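Long-range contacts in congerin-1 (Conger myriaster, PDB 1C1L), which binds beta-galactosides such as lactose as a homodimeric galectin, although its physiological role is not yet known: residues D11-K16 with K117-F122; N57-N62 with Q75-F80; N79-A84 with D105-E110. All coordinates share one frame; numbering follows the deposited sequence.

Contact 1 of 3, residues D11-K16 with K117-F122; sequences DFTVGK and KEFLPF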
ATOM      1  N   ASP A  11      -1.171  -3.959   8.955  1.00 14.58           N
ATOM      2  CA  ASP A  11      -2.287  -3.969   9.883  1.00 16.69           C
ATOM      3  C   ASP A  11      -2.341  -2.589  10.482  1.00 15.78           C
ATOM      4  O   ASP A  11      -1.532  -2.224  11.340  1.00 15.03           O
ATOM      5  CB  ASP A  11      -2.110  -4.950  11.030  1.00 20.36           C
ATOM      6  CG  ASP A  11      -2.078  -6.405  10.636  1.00 24.45           C
ATOM      7  OD1 ASP A  11      -2.783  -6.789   9.716  1.00 26.61           O
ATOM      8  OD2 ASP A  11      -1.339  -7.160  11.258  1.00 28.55           O
ATOM      9  N   PHE A  12      -3.278  -1.779  10.029  1.00 15.30           N
ATOM     10  CA  PHE A  12      -3.402  -0.434  10.545  1.00 14.05           C
ATOM     11  C   PHE A  12      -4.194  -0.533  11.840  1.00 13.02           C
ATOM     12  O   PHE A  12      -5.428  -0.495  11.859  1.00 13.20           O
ATOM     13  CB  PHE A  12      -4.106   0.440   9.486  1.00 14.21           C
ATOM     14  CG  PHE A  12      -4.198   1.911   9.871  1.00 13.66           C
ATOM     15  CD1 PHE A  12      -3.215   2.495  10.669  1.00 12.37           C
ATOM     16  CD2 PHE A  12      -5.279   2.676   9.434  1.00 14.82           C
ATOM     17  CE1 PHE A  12      -3.302   3.834  11.039  1.00 11.84           C
ATOM     18  CE2 PHE A  12      -5.364   4.021   9.803  1.00 13.58           C
ATOM     19  CZ  PHE A  12      -4.379   4.600  10.603  1.00 12.90           C
ATOM     20  N   THR A  13      -3.456  -0.765  12.919  1.00 12.95           N
ATOM     21  CA  THR A  13      -4.043  -0.903  14.246  1.00 13.58           C
ATOM     22  C   THR A  13      -3.708   0.333  15.059  1.00 13.83           C
ATOM     23  O   THR A  13      -2.925   1.182  14.602  1.00 14.30           O
ATOM     24  CB  THR A  13      -3.478  -2.158  14.961  1.00 13.43           C
ATOM     25  OG1 THR A  13      -2.054  -2.048  14.964  1.00 15.15           O
ATOM     26  CG2 THR A  13      -3.905  -3.446  14.267  1.00 13.77           C
ATOM     27  N   VAL A  14      -4.251   0.450  16.275  1.00 15.49           N
ATOM     28  CA  VAL A  14      -3.909   1.546  17.160  1.00 16.03           C
ATOM     29  C   VAL A  14      -2.393   1.624  17.350  1.00 17.31           C
ATOM     30  O   VAL A  14      -1.714   0.616  17.564  1.00 18.15           O
ATOM     31  CB  VAL A  14      -4.633   1.317  18.509  1.00 16.46           C
ATOM     32  CG1 VAL A  14      -4.032   2.205  19.597  1.00 18.29           C
ATOM     33  CG2 VAL A  14      -6.115   1.628  18.337  1.00 16.09           C
ATOM     34  N   GLY A  15      -1.872   2.838  17.190  1.00 17.73           N
ATOM     35  CA  GLY A  15      -0.462   3.116  17.386  1.00 19.20           C
ATOM     36  C   GLY A  15       0.366   3.082  16.107  1.00 20.59           C
ATOM     37  O   GLY A  15       1.516   3.505  16.140  1.00 23.28           O
ATOM     38  N   LYS A  16      -0.142   2.592  14.975  1.00 20.02           N
ATOM     39  CA  LYS A  16       0.591   2.564  13.715  1.00 19.08           C
ATOM     40  C   LYS A  16       0.357   3.885  12.998  1.00 17.34           C
ATOM     41  O   LYS A  16      -0.664   4.550  13.243  1.00 16.52           O
ATOM     42  CB  LYS A  16       0.094   1.422  12.829  1.00 21.71           C
ATOM     43  CG  LYS A  16       0.157   0.038  13.440  1.00 26.72           C
ATOM     44  CD  LYS A  16       1.597  -0.378  13.648  1.00 31.66           C
ATOM     45  CE  LYS A  16       1.646  -1.740  14.280  1.00 36.79           C
ATOM     46  NZ  LYS A  16       3.016  -2.169  14.490  1.00 40.73           N
ATOM     47  N   LYS A 117     -13.053   1.828  16.983  1.00 12.70           N
ATOM     48  CA  LYS A 117     -12.322   0.897  16.151  1.00 14.11           C
ATOM     49  C   LYS A 117     -10.890   0.781  16.627  1.00 12.50           C
ATOM     50  O   LYS A 117     -10.289   1.752  17.069  1.00 11.24           O
ATOM     51  CB  LYS A 117     -12.324   1.350  14.700  1.00 14.11           C
ATOM     52  CG  LYS A 117     -13.713   1.335  14.093  1.00 17.77           C
ATOM     53  CD  LYS A 117     -14.253  -0.078  14.195  1.00 20.81           C
ATOM     54  CE  LYS A 117     -15.436  -0.195  13.282  1.00 25.12           C
ATOM     55  NZ  LYS A 117     -15.809  -1.591  13.244  1.00 30.48           N
ATOM     56  N   GLU A 118     -10.371  -0.443  16.585  1.00 14.49           N
ATOM     57  CA  GLU A 118      -8.988  -0.702  16.928  1.00 16.07           C
ATOM     58  C   GLU A 118      -8.196  -1.290  15.772  1.00 15.62           C
ATOM     59  O   GLU A 118      -6.994  -1.533  15.906  1.00 16.66           O
ATOM     60  CB  GLU A 118      -8.932  -1.656  18.106  1.00 18.25           C
ATOM     61  CG  GLU A 118      -9.348  -0.892  19.350  1.00 23.24           C
ATOM     62  CD  GLU A 118      -9.416  -1.708  20.618  1.00 26.66           C
ATOM     63  OE1 GLU A 118     -10.080  -2.743  20.639  1.00 29.05           O
ATOM     64  OE2 GLU A 118      -8.802  -1.283  21.588  1.00 28.97           O
ATOM     65  N   PHE A 119      -8.861  -1.525  14.645  1.00 14.42           N
ATOM     66  CA  PHE A 119      -8.250  -2.067  13.446  1.00 13.82           C
ATOM     67  C   PHE A 119      -9.088  -1.542  12.277  1.00 12.54           C
ATOM     68  O   PHE A 119     -10.327  -1.532  12.381  1.00 13.04           O
ATOM     69  CB  PHE A 119      -8.280  -3.606  13.488  1.00 14.31           C
ATOM     70  CG  PHE A 119      -7.798  -4.216  12.183  1.00 15.66           C
ATOM     71  CD1 PHE A 119      -6.477  -4.023  11.771  1.00 15.32           C
ATOM     72  CD2 PHE A 119      -8.697  -4.898  11.361  1.00 14.82           C
ATOM     73  CE1 PHE A 119      -6.069  -4.500  10.534  1.00 18.00           C
ATOM     74  CE2 PHE A 119      -8.278  -5.372  10.122  1.00 17.58           C
ATOM     75  CZ  PHE A 119      -6.965  -5.172   9.709  1.00 17.17           C
ATOM     76  N   LEU A 120      -8.466  -1.087  11.188  1.00 10.56           N
ATOM     77  CA  LEU A 120      -9.190  -0.582  10.023  1.00 10.01           C
ATOM     78  C   LEU A 120      -8.681  -1.287   8.769  1.00  8.73           C
ATOM     79  O   LEU A 120      -7.530  -1.065   8.380  1.00 10.05           O
ATOM     80  CB  LEU A 120      -8.987   0.913   9.831  1.00 10.81           C
ATOM     81  CG  LEU A 120      -9.512   1.812  10.940  1.00 11.97           C
ATOM     82  CD1 LEU A 120      -9.046   3.228  10.694  1.00 13.81           C
ATOM     83  CD2 LEU A 120     -11.028   1.786  10.966  1.00 12.73           C
ATOM     84  N   PRO A 121      -9.458  -2.166   8.132  1.00  8.89           N
ATOM     85  CA  PRO A 121      -9.029  -2.986   6.995  1.00  9.58           C
ATOM     86  C   PRO A 121      -9.066  -2.348   5.617  1.00  9.65           C
ATOM     87  O   PRO A 121      -8.564  -2.927   4.654  1.00  8.24           O
ATOM     88  CB  PRO A 121      -9.926  -4.189   7.085  1.00  9.97           C
ATOM     89  CG  PRO A 121     -11.231  -3.555   7.496  1.00 11.10           C
ATOM     90  CD  PRO A 121     -10.778  -2.602   8.585  1.00  8.95           C
ATOM     91  N   PHE A 122      -9.683  -1.178   5.479  1.00  9.15           N
ATOM     92  CA  PHE A 122      -9.924  -0.608   4.172  1.00  8.81           C
ATOM     93  C   PHE A 122      -9.475   0.842   4.033  1.00  7.98           C
ATOM     94  O   PHE A 122      -9.686   1.673   4.928  1.00  6.93           O
ATOM     95  CB  PHE A 122     -11.422  -0.755   3.898  1.00 10.03           C
ATOM     96  CG  PHE A 122     -11.915  -0.131   2.606  1.00 11.19           C
ATOM     97  CD1 PHE A 122     -11.913  -0.887   1.436  1.00 11.46           C
ATOM     98  CD2 PHE A 122     -12.358   1.198   2.592  1.00 11.84           C
ATOM     99  CE1 PHE A 122     -12.356  -0.311   0.243  1.00 13.25           C
ATOM    100  CE2 PHE A 122     -12.794   1.766   1.397  1.00 13.00           C
ATOM    101  CZ  PHE A 122     -12.793   1.010   0.229  1.00 12.58           C
TER
HETATM  102  O   HOH W   1      -5.129  -2.575   8.161  1.00 11.59           O
HETATM  103  O   HOH W   2      -5.460  -1.812  18.279  1.00 37.83           O
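The ring of F119 presents its edge to the 11-16 loop: T13 CG2 meets F119 CD1 at 3.6 Å, close to the plane of the ring, and D11 CA lies in that plane beside CE1. CG of F119 stands anti to its own backbone N (chi1 173°), which carries the ring along the loop toward D11, whose carboxylate plane is turned 76° from it. D11 OD1 is itself hydrogen-bonded to the backbone N of G4 of the second subunit, and F119 also packs on that glycine. The backbones of T13 and F119 form a single bridge, tying together two connecting loops of the galectin beta-sandwich, one leading into strand 18-24 and the other into strand 122-127. L120 N donates to F12 O (3.2 Å), an oxygen that also bonds Y94 OH. The bond from V14 N to E118 O is weak at 3.4 Å, and a water links the same two atoms. Another water accepts from F12 N and lies within hydrogen-bonding distance of L120 O. On the buried side F12 and L120 lie alongside each other, pointing the same way, with F12 CE2 3.9 Å from L120 CD1; Y94 meets the F12 ring edge-to-face.

Contact 2 of 3, residues N57-N62 with Q75-F80; sequences NTIVMN and QRSTNF. With GAL (beta-D-galactopyranose), chain B.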
ATOM      1  N   ASN A  57     -11.815  25.879  -0.398  1.00 11.09           N
ATOM      2  CA  ASN A  57     -10.693  25.567   0.483  1.00 10.18           C
ATOM      3  C   ASN A  57     -11.064  25.244   1.922  1.00  8.65           C
ATOM      4  O   ASN A  57     -10.537  25.759   2.919  1.00 10.16           O
ATOM      5  CB  ASN A  57      -9.682  26.711   0.418  1.00 10.72           C
ATOM      6  CG  ASN A  57      -9.019  26.825  -0.949  1.00 14.34           C
ATOM      7  OD1 ASN A  57      -9.098  25.942  -1.804  1.00 15.37           O
ATOM      8  ND2 ASN A  57      -8.304  27.875  -1.289  1.00 18.18           N
ATOM      9  N   THR A  58     -11.955  24.262   1.986  1.00  8.24           N
ATOM     10  CA  THR A  58     -12.486  23.788   3.251  1.00  9.15           C
ATOM     11  C   THR A  58     -12.188  22.296   3.397  1.00  8.04           C
ATOM     12  O   THR A  58     -12.250  21.548   2.419  1.00  8.92           O
ATOM     13  CB  THR A  58     -14.024  24.004   3.316  1.00  9.77           C
ATOM     14  OG1 THR A  58     -14.279  25.369   3.004  1.00 12.51           O
ATOM     15  CG2 THR A  58     -14.610  23.652   4.681  1.00 11.90           C
ATOM     16  N   ILE A  59     -11.794  21.881   4.591  1.00  7.14           N
ATOM     17  CA  ILE A  59     -11.600  20.477   4.937  1.00  8.60           C
ATOM     18  C   ILE A  59     -12.875  20.101   5.673  1.00  8.54           C
ATOM     19  O   ILE A  59     -13.303  20.800   6.605  1.00  9.30           O
ATOM     20  CB  ILE A  59     -10.405  20.261   5.903  1.00  9.88           C
ATOM     21  CG1 ILE A  59      -9.086  20.640   5.247  1.00 11.05           C
ATOM     22  CG2 ILE A  59     -10.365  18.780   6.319  1.00 11.14           C
ATOM     23  CD1 ILE A  59      -7.952  20.782   6.283  1.00 11.31           C
ATOM     24  N   VAL A  60     -13.482  19.001   5.259  1.00  7.34           N
ATOM     25  CA  VAL A  60     -14.668  18.460   5.882  1.00  7.81           C
ATOM     26  C   VAL A  60     -14.313  17.047   6.327  1.00  8.52           C
ATOM     27  O   VAL A  60     -13.832  16.239   5.525  1.00  9.74           O
ATOM     28  CB  VAL A  60     -15.842  18.403   4.884  1.00  8.12           C
ATOM     29  CG1 VAL A  60     -17.049  17.734   5.528  1.00 10.25           C
ATOM     30  CG2 VAL A  60     -16.220  19.816   4.450  1.00  8.89           C
ATOM     31  N   MET A  61     -14.577  16.735   7.576  1.00  7.28           N
ATOM     32  CA  MET A  61     -14.356  15.418   8.146  1.00  8.25           C
ATOM     33  C   MET A  61     -15.688  14.865   8.617  1.00  7.69           C
ATOM     34  O   MET A  61     -16.517  15.583   9.201  1.00  6.85           O
ATOM     35  CB  MET A  61     -13.413  15.504   9.326  1.00  9.34           C
ATOM     36  CG  MET A  61     -12.022  15.924   8.900  1.00 11.18           C
ATOM     37  SD  MET A  61     -10.943  16.129  10.330  1.00 17.47           S
ATOM     38  CE  MET A  61     -11.347  17.806  10.720  1.00 16.78           C
ATOM     39  N   ASN A  62     -15.908  13.584   8.354  1.00  5.99           N
ATOM     40  CA  ASN A  62     -17.132  12.944   8.764  1.00  5.88           C
ATOM     41  C   ASN A  62     -16.915  11.436   8.765  1.00  7.41           C
ATOM     42  O   ASN A  62     -15.805  10.972   8.458  1.00  6.63           O
ATOM     43  CB  ASN A  62     -18.236  13.327   7.790  1.00  5.38           C
ATOM     44  CG  ASN A  62     -19.616  13.300   8.430  1.00  6.89           C
ATOM     45  OD1 ASN A  62     -19.835  12.764   9.519  1.00  6.45           O
ATOM     46  ND2 ASN A  62     -20.617  13.848   7.759  1.00  6.70           N
ATOM     47  N   GLN A  75     -17.214  17.941  10.822  1.00  8.99           N
ATOM     48  CA  GLN A  75     -16.283  18.827  11.480  1.00 10.00           C
ATOM     49  C   GLN A  75     -15.506  19.424  10.311  1.00 10.38           C
ATOM     50  O   GLN A  75     -15.096  18.751   9.364  1.00 10.64           O
ATOM     51  CB  GLN A  75     -15.367  18.070  12.433  1.00  9.52           C
ATOM     52  CG  GLN A  75     -16.204  17.568  13.615  1.00 12.49           C
ATOM     53  CD  GLN A  75     -15.371  17.219  14.836  1.00 14.29           C
ATOM     54  OE1 GLN A  75     -14.222  17.642  14.935  1.00 15.79           O
ATOM     55  NE2 GLN A  75     -15.900  16.514  15.820  1.00 10.94           N
ATOM     56  N   ARG A  76     -15.414  20.743  10.299  1.00  9.85           N
ATOM     57  CA  ARG A  76     -14.805  21.512   9.223  1.00  9.46           C
ATOM     58  C   ARG A  76     -13.612  22.295   9.703  1.00  9.79           C
ATOM     59  O   ARG A  76     -13.530  22.660  10.883  1.00 10.80           O
ATOM     60  CB  ARG A  76     -15.797  22.495   8.637  1.00 10.14           C
ATOM     61  CG  ARG A  76     -16.899  21.758   7.909  1.00 10.64           C
ATOM     62  CD  ARG A  76     -18.054  22.664   7.571  1.00 13.38           C
ATOM     63  NE  ARG A  76     -18.938  21.949   6.669  1.00 13.51           N
ATOM     64  CZ  ARG A  76     -19.007  22.294   5.388  1.00 10.96           C
ATOM     65  NH1 ARG A  76     -18.275  23.302   4.935  1.00 14.80           N
ATOM     66  NH2 ARG A  76     -19.766  21.606   4.537  1.00 12.09           N
ATOM     67  N   SER A  77     -12.712  22.569   8.777  1.00  8.77           N
ATOM     68  CA  SER A  77     -11.573  23.411   9.059  1.00  8.89           C
ATOM     69  C   SER A  77     -11.324  24.223   7.807  1.00  9.03           C
ATOM     70  O   SER A  77     -11.507  23.716   6.698  1.00 10.05           O
ATOM     71  CB  SER A  77     -10.326  22.576   9.360  1.00 11.48           C
ATOM     72  OG  SER A  77      -9.185  23.409   9.584  1.00 11.74           O
ATOM     73  N   THR A  78     -10.899  25.484   7.931  1.00  8.60           N
ATOM     74  CA  THR A  78     -10.451  26.207   6.757  1.00  9.80           C
ATOM     75  C   THR A  78      -8.952  26.449   6.852  1.00 10.07           C
ATOM     76  O   THR A  78      -8.394  27.372   6.254  1.00 11.85           O
ATOM     77  CB  THR A  78     -11.182  27.545   6.610  1.00  9.96           C
ATOM     78  OG1 THR A  78     -11.037  28.253   7.846  1.00 11.04           O
ATOM     79  CG2 THR A  78     -12.594  27.304   6.120  1.00 11.98           C
ATOM     80  N   ASN A  79      -8.227  25.665   7.652  1.00 10.17           N
ATOM     81  CA  ASN A  79      -6.779  25.793   7.729  1.00 10.75           C
ATOM     82  C   ASN A  79      -6.301  24.867   6.605  1.00 10.46           C
ATOM     83  O   ASN A  79      -5.904  23.720   6.813  1.00 12.12           O
ATOM     84  CB  ASN A  79      -6.307  25.332   9.106  1.00 12.86           C
ATOM     85  CG  ASN A  79      -4.863  25.756   9.332  1.00 13.52           C
ATOM     86  OD1 ASN A  79      -4.246  26.349   8.452  1.00 16.13           O
ATOM     87  ND2 ASN A  79      -4.281  25.515  10.494  1.00 17.35           N
ATOM     88  N   PHE A  80      -6.461  25.364   5.383  1.00  9.84           N
ATOM     89  CA  PHE A  80      -6.278  24.560   4.180  1.00 10.53           C
ATOM     90  C   PHE A  80      -4.926  24.817   3.531  1.00 10.73           C
ATOM     91  O   PHE A  80      -4.629  25.955   3.173  1.00 11.35           O
ATOM     92  CB  PHE A  80      -7.422  24.915   3.254  1.00  8.76           C
ATOM     93  CG  PHE A  80      -7.655  23.986   2.074  1.00  8.27           C
ATOM     94  CD1 PHE A  80      -6.923  24.127   0.890  1.00  9.85           C
ATOM     95  CD2 PHE A  80      -8.679  23.041   2.154  1.00  8.16           C
ATOM     96  CE1 PHE A  80      -7.233  23.329  -0.212  1.00  9.30           C
ATOM     97  CE2 PHE A  80      -8.984  22.248   1.043  1.00  6.96           C
ATOM     98  CZ  PHE A  80      -8.269  22.397  -0.142  1.00  7.53           C
TER
HETATM   99  C1  GAL B   2     -21.577  15.538   1.555  1.00  9.28           C
HETATM  100  C2  GAL B   2     -20.927  15.028   0.269  1.00  8.00           C
HETATM  101  C3  GAL B   2     -20.253  13.675   0.506  1.00  7.43           C
HETATM  102  C4  GAL B   2     -19.309  13.741   1.720  1.00  6.15           C
HETATM  103  C5  GAL B   2     -20.041  14.329   2.920  1.00  7.37           C
HETATM  104  C6  GAL B   2     -19.129  14.512   4.114  1.00  5.80           C
HETATM  105  O2  GAL B   2     -21.929  14.892  -0.731  1.00  8.83           O
HETATM  106  O3  GAL B   2     -19.530  13.314  -0.659  1.00  7.71           O
HETATM  107  O4  GAL B   2     -18.190  14.545   1.382  1.00  4.59           O
HETATM  108  O5  GAL B   2     -20.608  15.622   2.593  1.00  7.19           O
HETATM  109  O6  GAL B   2     -19.849  15.002   5.218  1.00  8.41           O
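F80 lays one ring face against N57, whose CA sits 3.7 Å from the ring centroid and 12° off the normal, a CH-pi contact. The N57 amide follows the ring, its plane only 18° from parallel, and brings OD1 to 3.6 Å from F80 CE1. With CG anti to the backbone N, the F80 ring also reaches I59 CG1. The tight part of the contact lies between this ring and M61. I59 and S77 form one hydrogen-bonded antiparallel pair, M61 and Q75 the next; I59 N to S77 O is 2.8 Å and nearly straight, and M61 N to Q75 O is 2.7 Å. I59 and M61 are buried on the face of the sheet that packs against L109.

The other face carries V60 and R76, the non-hydrogen-bonded pair between them, and here the contact opens to solvent. V60 is still buried, but R76 is exposed, as are T78 and N57 at the end of the hairpin near F80. The R76 guanidinium rests one face on V60 CG2, 3.8 Å from CZ; salt bridges to D55 and E74 would hold its rotation, and the side chain touches the glucose of the bound lactose. V60 CG1 borders the galactose, and N62 ND2 donates to galactose O6 (2.9 Å, 171°). The galactose is also hydrogen-bonded to H45, R49, R30 and E74. Strands 55-64 and 75-77 thus form the antiparallel hairpin at the edge of the galectin carbohydrate-binding sheet, with pocket residues V60, N62 and R76 lining the beta-galactoside site.

Contact 3 of 3, residues N79-A84 with D105-E110; sequences NFTLSA and DGPNLE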
ATOM      1  N   ASN A  79      -8.227  25.665   7.652  1.00 10.17           N
ATOM      2  CA  ASN A  79      -6.779  25.793   7.729  1.00 10.75           C
ATOM      3  C   ASN A  79      -6.301  24.867   6.605  1.00 10.46           C
ATOM      4  O   ASN A  79      -5.904  23.720   6.813  1.00 12.12           O
ATOM      5  CB  ASN A  79      -6.307  25.332   9.106  1.00 12.86           C
ATOM      6  CG  ASN A  79      -4.863  25.756   9.332  1.00 13.52           C
ATOM      7  OD1 ASN A  79      -4.246  26.349   8.452  1.00 16.13           O
ATOM      8  ND2 ASN A  79      -4.281  25.515  10.494  1.00 17.35           N
ATOM      9  N   PHE A  80      -6.461  25.364   5.383  1.00  9.84           N
ATOM     10  CA  PHE A  80      -6.278  24.560   4.180  1.00 10.53           C
ATOM     11  C   PHE A  80      -4.926  24.817   3.531  1.00 10.73           C
ATOM     12  O   PHE A  80      -4.629  25.955   3.173  1.00 11.35           O
ATOM     13  CB  PHE A  80      -7.422  24.915   3.254  1.00  8.76           C
ATOM     14  CG  PHE A  80      -7.655  23.986   2.074  1.00  8.27           C
ATOM     15  CD1 PHE A  80      -6.923  24.127   0.890  1.00  9.85           C
ATOM     16  CD2 PHE A  80      -8.679  23.041   2.154  1.00  8.16           C
ATOM     17  CE1 PHE A  80      -7.233  23.329  -0.212  1.00  9.30           C
ATOM     18  CE2 PHE A  80      -8.984  22.248   1.043  1.00  6.96           C
ATOM     19  CZ  PHE A  80      -8.269  22.397  -0.142  1.00  7.53           C
ATOM     20  N   THR A  81      -4.081  23.800   3.349  1.00 11.63           N
ATOM     21  CA  THR A  81      -2.738  24.035   2.847  1.00 11.42           C
ATOM     22  C   THR A  81      -2.376  23.302   1.559  1.00 11.56           C
ATOM     23  O   THR A  81      -1.254  23.449   1.060  1.00 13.56           O
ATOM     24  CB  THR A  81      -1.720  23.681   3.992  1.00 11.26           C
ATOM     25  OG1 THR A  81      -1.932  22.321   4.372  1.00 12.50           O
ATOM     26  CG2 THR A  81      -1.883  24.571   5.223  1.00 12.16           C
ATOM     27  N   LEU A  82      -3.272  22.476   1.015  1.00 10.81           N
ATOM     28  CA  LEU A  82      -2.941  21.760  -0.210  1.00 12.32           C
ATOM     29  C   LEU A  82      -3.265  22.625  -1.423  1.00 13.42           C
ATOM     30  O   LEU A  82      -4.068  23.563  -1.348  1.00 14.40           O
ATOM     31  CB  LEU A  82      -3.709  20.425  -0.272  1.00 10.90           C
ATOM     32  CG  LEU A  82      -3.533  19.420   0.881  1.00 12.21           C
ATOM     33  CD1 LEU A  82      -4.209  18.105   0.512  1.00 12.37           C
ATOM     34  CD2 LEU A  82      -2.054  19.147   1.140  1.00 11.65           C
ATOM     35  N   SER A  83      -2.676  22.268  -2.555  1.00 14.48           N
ATOM     36  CA  SER A  83      -2.810  23.007  -3.786  1.00 14.88           C
ATOM     37  C   SER A  83      -3.042  22.042  -4.927  1.00 13.25           C
ATOM     38  O   SER A  83      -2.538  20.915  -4.968  1.00 11.16           O
ATOM     39  CB  SER A  83      -1.536  23.799  -4.052  1.00 17.88           C
ATOM     40  OG  SER A  83      -1.066  24.477  -2.894  1.00 24.66           O
ATOM     41  N   ALA A  84      -3.816  22.510  -5.892  1.00 10.58           N
ATOM     42  CA  ALA A  84      -4.119  21.781  -7.110  1.00 10.15           C
ATOM     43  C   ALA A  84      -2.823  21.378  -7.794  1.00  9.59           C
ATOM     44  O   ALA A  84      -1.872  22.166  -7.776  1.00  8.17           O
ATOM     45  CB  ALA A  84      -4.869  22.658  -8.073  1.00  9.69           C
ATOM     46  N   ASP A 105       3.374  19.528   5.864  1.00 18.47           N
ATOM     47  CA  ASP A 105       3.468  20.980   5.736  1.00 22.15           C
ATOM     48  C   ASP A 105       2.166  21.718   6.025  1.00 21.74           C
ATOM     49  O   ASP A 105       2.004  22.900   5.720  1.00 23.46           O
ATOM     50  CB  ASP A 105       3.956  21.345   4.319  1.00 25.45           C
ATOM     51  CG  ASP A 105       5.345  20.821   3.993  1.00 29.43           C
ATOM     52  OD1 ASP A 105       6.230  20.891   4.844  1.00 31.63           O
ATOM     53  OD2 ASP A 105       5.534  20.341   2.874  1.00 32.63           O
ATOM     54  N   GLY A 106       1.250  21.034   6.696  1.00 19.92           N
ATOM     55  CA  GLY A 106      -0.038  21.580   7.011  1.00 18.06           C
ATOM     56  C   GLY A 106      -0.376  21.356   8.464  1.00 17.40           C
ATOM     57  O   GLY A 106       0.513  21.142   9.289  1.00 16.11           O
ATOM     58  N   PRO A 107      -1.645  21.450   8.821  1.00 17.86           N
ATOM     59  CA  PRO A 107      -2.080  21.287  10.190  1.00 18.35           C
ATOM     60  C   PRO A 107      -2.173  19.841  10.640  1.00 18.26           C
ATOM     61  O   PRO A 107      -2.128  18.852   9.887  1.00 16.98           O
ATOM     62  CB  PRO A 107      -3.394  22.036  10.201  1.00 18.55           C
ATOM     63  CG  PRO A 107      -3.968  21.658   8.852  1.00 17.85           C
ATOM     64  CD  PRO A 107      -2.754  21.812   7.940  1.00 17.46           C
ATOM     65  N   ASN A 108      -2.317  19.772  11.944  1.00 16.79           N
ATOM     66  CA  ASN A 108      -2.608  18.532  12.612  1.00 17.16           C
ATOM     67  C   ASN A 108      -4.045  18.707  13.043  1.00 16.50           C
ATOM     68  O   ASN A 108      -4.416  19.754  13.594  1.00 18.41           O
ATOM     69  CB  ASN A 108      -1.714  18.341  13.824  1.00 19.07           C
ATOM     70  CG  ASN A 108      -0.268  18.242  13.388  1.00 23.70           C
ATOM     71  OD1 ASN A 108       0.625  18.822  13.992  1.00 28.78           O
ATOM     72  ND2 ASN A 108       0.070  17.543  12.319  1.00 23.73           N
ATOM     73  N   LEU A 109      -4.896  17.743  12.744  1.00 14.46           N
ATOM     74  CA  LEU A 109      -6.308  17.795  13.099  1.00 13.65           C
ATOM     75  C   LEU A 109      -6.647  16.559  13.910  1.00 13.33           C
ATOM     76  O   LEU A 109      -5.896  15.582  13.900  1.00 11.70           O
ATOM     77  CB  LEU A 109      -7.182  17.840  11.841  1.00 12.66           C
ATOM     78  CG  LEU A 109      -6.964  19.008  10.879  1.00 13.26           C
ATOM     79  CD1 LEU A 109      -7.662  18.787   9.551  1.00 15.37           C
ATOM     80  CD2 LEU A 109      -7.471  20.261  11.560  1.00 15.44           C
ATOM     81  N   GLU A 110      -7.729  16.574  14.680  1.00 12.27           N
ATOM     82  CA  GLU A 110      -8.195  15.415  15.419  1.00 12.73           C
ATOM     83  C   GLU A 110      -9.632  15.231  15.025  1.00 12.67           C
ATOM     84  O   GLU A 110     -10.294  16.199  14.641  1.00 12.42           O
ATOM     85  CB  GLU A 110      -8.184  15.624  16.900  1.00 14.78           C
ATOM     86  CG  GLU A 110      -6.774  15.659  17.432  1.00 19.13           C
ATOM     87  CD  GLU A 110      -6.643  16.073  18.887  1.00 22.28           C
ATOM     88  OE1 GLU A 110      -7.644  16.297  19.569  1.00 24.82           O
ATOM     89  OE2 GLU A 110      -5.513  16.178  19.345  1.00 24.45           O
TER
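P107 is touched by both N79 and T81, which approach different parts of its ring. The amide of N79 slides past it in the opposite direction, ND2 coming to 3.6 Å from P107 CB, while the backbone oxygen of the same residue, N79 O, lies 3.5 Å from P107 CG. T81 comes at the CD corner of the ring, its OG1 3.7 Å from P107 CD. The hydroxyl is also close to the neighbouring glycine, T81 OG1 being 3.3 Å from G106 CA, and the methyl CG2 covers the same carbon from 3.9 Å. A chi1 of 58° sets OG1 between the backbone N and the carbonyl carbon of T81, with CG2 beside that N, and both branches lie against G106 CA.

In the next shell, N79 N donates to S77 OG, which ties the start of the 79-84 loop to the end of strand 75-77. T81 and L82 rest on I103 of strand 98-103. On the other segment, the backbone of L109 pairs with I101, where the chain joins the sheet as strand 108-112.

No hydrogen bond crosses between the two segments, and the contact buries just 172 Å². Cohesion at this surface therefore rests on van der Waals contact of the proline ring and glycine CA with the amide, carbonyl and threonine groups opposite.

How the contacts relate
Contacts 2 and 3 are neighbours, their centres 9 Å apart, and they share N79 and F80: the chain leaves the hairpin of contact 2 and passes directly into the loop of contact 3. Strands 55-64 and 75-77 of one sheet face strand 108-112 of the other, with S77 and Q75 also touching L109 and E110, so the pair spans the two sheets of the sandwich. Contact 1 lies on the opposite side of the chain's centre, about 23 Å from either by centres, and its 11-16 and 117-122 segments enclose both others along the sequence. Sugar recognition at contact 2 is thereby well separated from the subunit interface that contact 1 borders.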